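Local coordinates for protein Fe(2+) transporter FeoB (Legionella pneumophila, PDB 3IBY) that probably transports ferrous iron across the inner membrane in a GTP-driven uptake system, represented here by its cytosolic domain, at residues T103-K111 / S198-E209. Residues are numbered along the deposited sequence; the frame is centred on the assembly and turned at random.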
loop_
_atom_site.group_PDB
_atom_site.type_symbol
_atom_site.label_atom_id
_atom_site.label_comp_id
_atom_site.label_asym_id
_atom_site.label_seq_id
_atom_site.Cartn_x
_atom_site.Cartn_y
_atom_site.Cartn_z
ATOM N N THR A 103 0.032 -0.426 -4.074
ATOM C CA THR A 103 -1.325 -0.122 -3.657
ATOM C C THR A 103 -2.163 -1.365 -3.620
ATOM O O THR A 103 -2.925 -1.574 -2.686
ATOM C CB THR A 103 -2.032 0.856 -4.621
ATOM O OG1 THR A 103 -1.319 2.097 -4.696
ATOM C CG2 THR A 103 -3.420 1.138 -4.104
ATOM N N SER A 104 -2.053 -2.153 -4.672
ATOM C CA SER A 104 -2.847 -3.371 -4.798
ATOM C C SER A 104 -2.464 -4.339 -3.700
ATOM O O SER A 104 -3.331 -5.013 -3.174
ATOM C CB SER A 104 -2.634 -4.016 -6.157
ATOM O OG SER A 104 -1.278 -4.399 -6.312
ATOM N N GLN A 105 -1.172 -4.409 -3.373
ATOM C CA GLN A 105 -0.695 -5.231 -2.250
ATOM C C GLN A 105 -1.301 -4.767 -0.905
ATOM O O GLN A 105 -1.761 -5.599 -0.130
ATOM C CB GLN A 105 0.847 -5.268 -2.165
ATOM C CG GLN A 105 1.551 -5.943 -3.333
ATOM C CD GLN A 105 3.088 -5.925 -3.198
ATOM O OE1 GLN A 105 3.625 -5.064 -2.527
ATOM N NE2 GLN A 105 3.791 -6.867 -3.866
ATOM N N LEU A 106 -1.316 -3.455 -0.661
ATOM C CA LEU A 106 -1.919 -2.844 0.550
ATOM C C LEU A 106 -3.399 -3.142 0.740
ATOM O O LEU A 106 -3.830 -3.428 1.832
ATOM C CB LEU A 106 -1.771 -1.338 0.471
ATOM C CG LEU A 106 -0.377 -0.717 0.453
ATOM C CD1 LEU A 106 -0.520 0.837 0.378
ATOM C CD2 LEU A 106 0.473 -1.106 1.664
ATOM N N PHE A 107 -4.179 -3.035 -0.332
ATOM C CA PHE A 107 -5.598 -3.449 -0.361
ATOM C C PHE A 107 -5.834 -4.875 0.078
ATOM O O PHE A 107 -6.955 -5.226 0.370
ATOM C CB PHE A 107 -6.152 -3.414 -1.791
ATOM C CG PHE A 107 -6.405 -2.046 -2.330
ATOM C CD1 PHE A 107 -6.007 -0.894 -1.644
ATOM C CD2 PHE A 107 -7.025 -1.902 -3.565
ATOM C CE1 PHE A 107 -6.265 0.329 -2.144
ATOM C CE2 PHE A 107 -7.245 -0.640 -4.088
ATOM C CZ PHE A 107 -6.861 0.461 -3.364
ATOM N N GLU A 108 -4.810 -5.719 0.046
ATOM C CA GLU A 108 -4.937 -7.105 0.489
ATOM C C GLU A 108 -4.764 -7.226 2.010
ATOM O O GLU A 108 -4.841 -8.319 2.527
ATOM C CB GLU A 108 -3.906 -7.995 -0.242
ATOM C CG GLU A 108 -3.787 -7.759 -1.771
ATOM C CD GLU A 108 -2.907 -8.772 -2.508
ATOM O OE1 GLU A 108 -1.964 -9.327 -1.926
ATOM O OE2 GLU A 108 -3.147 -9.033 -3.714
ATOM N N LEU A 109 -4.489 -6.131 2.720
ATOM C CA LEU A 109 -4.473 -6.160 4.203
ATOM C C LEU A 109 -5.887 -6.144 4.842
ATOM O O LEU A 109 -6.085 -6.541 5.973
ATOM C CB LEU A 109 -3.674 -4.974 4.761
ATOM C CG LEU A 109 -2.178 -4.996 4.476
ATOM C CD1 LEU A 109 -1.581 -3.582 4.515
ATOM C CD2 LEU A 109 -1.437 -5.929 5.430
ATOM N N GLY A 110 -6.875 -5.644 4.133
ATOM C CA GLY A 110 -8.187 -5.493 4.732
ATOM C C GLY A 110 -8.253 -4.378 5.754
ATOM O O GLY A 110 -9.144 -4.342 6.584
ATOM N N LYS A 111 -7.328 -3.454 5.673
ATOM C CA LYS A 111 -7.332 -2.310 6.531
ATOM C C LYS A 111 -7.726 -1.170 5.594
ATOM O O LYS A 111 -7.398 -1.238 4.401
ATOM C CB LYS A 111 -5.902 -2.099 7.094
ATOM C CG LYS A 111 -5.830 -1.851 8.611
ATOM C CD LYS A 111 -5.310 -3.051 9.373
ATOM C CE LYS A 111 -5.414 -2.839 10.874
ATOM N NZ LYS A 111 -6.497 -1.873 11.227
ATOM N N SER A 198 -8.454 -12.046 7.271
ATOM C CA SER A 198 -7.720 -10.917 6.698
ATOM C C SER A 198 -6.251 -11.256 6.498
ATOM O O SER A 198 -5.707 -11.151 5.385
ATOM C CB SER A 198 -7.821 -9.705 7.639
ATOM O OG SER A 198 -7.277 -10.010 8.935
ATOM N N PHE A 199 -5.616 -11.683 7.586
ATOM C CA PHE A 199 -4.203 -11.951 7.536
ATOM C C PHE A 199 -3.849 -13.146 6.621
ATOM O O PHE A 199 -2.814 -13.113 5.942
ATOM C CB PHE A 199 -3.614 -12.173 8.922
ATOM C CG PHE A 199 -2.142 -12.253 8.881
ATOM C CD1 PHE A 199 -1.388 -11.111 8.670
ATOM C CD2 PHE A 199 -1.496 -13.476 8.918
ATOM C CE1 PHE A 199 -0.022 -11.183 8.555
ATOM C CE2 PHE A 199 -0.102 -13.542 8.791
ATOM C CZ PHE A 199 0.622 -12.398 8.603
ATOM N N ALA A 200 -4.686 -14.188 6.616
ATOM C CA ALA A 200 -4.408 -15.375 5.820
ATOM C C ALA A 200 -4.432 -15.047 4.344
ATOM O O ALA A 200 -3.528 -15.481 3.589
ATOM C CB ALA A 200 -5.383 -16.456 6.104
ATOM N N TYR A 201 -5.444 -14.274 3.927
ATOM C CA TYR A 201 -5.522 -13.858 2.537
ATOM C C TYR A 201 -4.229 -13.152 2.208
ATOM O O TYR A 201 -3.584 -13.492 1.223
ATOM C CB TYR A 201 -6.728 -12.948 2.238
ATOM C CG TYR A 201 -6.820 -12.508 0.768
ATOM C CD1 TYR A 201 -7.593 -13.210 -0.170
ATOM C CD2 TYR A 201 -6.131 -11.412 0.315
ATOM C CE1 TYR A 201 -7.666 -12.803 -1.521
ATOM C CE2 TYR A 201 -6.204 -11.011 -1.017
ATOM C CZ TYR A 201 -6.961 -11.694 -1.924
ATOM O OH TYR A 201 -6.989 -11.242 -3.223
ATOM N N TYR A 202 -3.835 -12.193 3.044
ATOM C CA TYR A 202 -2.698 -11.319 2.723
ATOM C C TYR A 202 -1.392 -12.088 2.758
ATOM O O TYR A 202 -0.583 -11.970 1.872
ATOM C CB TYR A 202 -2.630 -10.132 3.711
ATOM C CG TYR A 202 -1.344 -9.320 3.698
ATOM C CD1 TYR A 202 -1.177 -8.232 2.850
ATOM C CD2 TYR A 202 -0.310 -9.628 4.560
ATOM C CE1 TYR A 202 -0.009 -7.473 2.867
ATOM C CE2 TYR A 202 0.865 -8.887 4.567
ATOM C CZ TYR A 202 1.019 -7.811 3.724
ATOM O OH TYR A 202 2.218 -7.099 3.772
ATOM N N PHE A 203 -1.198 -12.874 3.793
ATOM C CA PHE A 203 0.049 -13.583 3.996
ATOM C C PHE A 203 0.326 -14.651 2.905
ATOM O O PHE A 203 1.490 -14.937 2.566
ATOM C CB PHE A 203 -0.007 -14.207 5.386
ATOM C CG PHE A 203 1.245 -14.899 5.788
ATOM C CD1 PHE A 203 2.489 -14.447 5.347
ATOM C CD2 PHE A 203 1.186 -16.009 6.640
ATOM C CE1 PHE A 203 3.653 -15.092 5.746
ATOM C CE2 PHE A 203 2.338 -16.660 7.043
ATOM C CZ PHE A 203 3.577 -16.211 6.598
ATOM N N SER A 204 -0.753 -15.203 2.346
ATOM C CA SER A 204 -0.676 -16.168 1.240
ATOM C C SER A 204 -0.044 -15.581 -0.036
ATOM O O SER A 204 0.838 -16.219 -0.678
ATOM C CB SER A 204 -2.073 -16.770 0.932
ATOM O OG SER A 204 -3.050 -15.779 0.710
ATOM N N ARG A 205 -0.495 -14.375 -0.391
ATOM C CA ARG A 205 0.049 -13.652 -1.541
ATOM C C ARG A 205 1.514 -13.355 -1.346
ATOM O O ARG A 205 2.304 -13.517 -2.259
ATOM C CB ARG A 205 -0.721 -12.364 -1.799
ATOM C CG ARG A 205 -1.983 -12.536 -2.675
ATOM C CD ARG A 205 -2.978 -13.439 -2.031
ATOM N NE ARG A 205 -4.078 -13.777 -2.908
ATOM C CZ ARG A 205 -4.922 -14.780 -2.675
ATOM N NH1 ARG A 205 -4.799 -15.551 -1.591
ATOM N NH2 ARG A 205 -5.909 -15.009 -3.514
ATOM N N ARG A 206 1.898 -12.961 -0.145
ATOM C CA ARG A 206 3.299 -12.682 0.109
ATOM C C ARG A 206 4.178 -13.935 -0.031
ATOM O O ARG A 206 5.253 -13.914 -0.668
ATOM C CB ARG A 206 3.449 -12.013 1.483
ATOM C CG ARG A 206 3.384 -10.475 1.476
ATOM C CD ARG A 206 2.974 -9.874 0.120
ATOM N NE ARG A 206 1.655 -9.266 0.197
ATOM C CZ ARG A 206 0.870 -8.992 -0.831
ATOM N NH1 ARG A 206 1.185 -9.296 -2.085
ATOM N NH2 ARG A 206 -0.276 -8.402 -0.583
ATOM N N LEU A 207 3.725 -15.017 0.576
ATOM C CA LEU A 207 4.393 -16.303 0.413
ATOM C C LEU A 207 4.532 -16.631 -1.072
ATOM O O LEU A 207 5.616 -16.963 -1.547
ATOM C CB LEU A 207 3.589 -17.392 1.116
ATOM C CG LEU A 207 4.046 -17.839 2.494
ATOM C CD1 LEU A 207 4.923 -16.755 3.132
ATOM C CD2 LEU A 207 2.832 -18.239 3.361
ATOM N N ALA A 208 3.422 -16.507 -1.792
ATOM C CA ALA A 208 3.376 -16.749 -3.233
ATOM C C ALA A 208 4.419 -15.941 -3.953
ATOM O O ALA A 208 4.963 -16.369 -4.952
ATOM C CB ALA A 208 2.008 -16.409 -3.775
ATOM N N GLU A 209 4.711 -14.762 -3.444
ATOM C CA GLU A 209 5.699 -13.920 -4.084
ATOM C C GLU A 209 7.085 -14.268 -3.656
ATOM O O GLU A 209 8.055 -13.808 -4.279
ATOM C CB GLU A 209 5.402 -12.473 -3.794
ATOM C CG GLU A 209 4.074 -12.032 -4.474
ATOM C CD GLU A 209 3.565 -10.697 -3.977
ATOM O OE1 GLU A 209 4.378 -9.907 -3.448
ATOM O OE2 GLU A 209 2.348 -10.458 -4.135
#
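Glu108, Tyr202 and Leu109 carry most of this buried contact between the C-terminal end of helix 96-106, with the turn that follows it, and helix 197-209. Leu109 lays one methyl of its branched side chain on the phenol ring of Tyr202: CD2 sits 3.4 Å from the ring centroid and 15° off the ring normal, a CH-pi contact. Tyrosine suits the place by offering a broad flat face, directed to Leu109 by chi1 of 167°, with CG anti to the backbone N; Val79 and Ile80 of helix 70-81 also touch it. The extended side chain of Glu108 runs past the ring edge of Tyr201 to a salt bridge with Arg206, though the modelled NH2-OE1 separation is implausibly short and its exact geometry doubtful. Arg206 NH1 also makes a salt bridge to Glu209 OE2, weak as a hydrogen bond, and Glu108 OE2 pairs with Arg242, so the charges probably offset one another. Gln105 sets CB over one guanidinium face, 3.7 Å from Arg206 NH2, and its amide hydrogen-bonds to Leu61 N through OE1 and Ser60 OG through NE2. An apolar patch beside an ion-pair network thus joins FeoB's P-loop GTPase domain to the helical GDI domain.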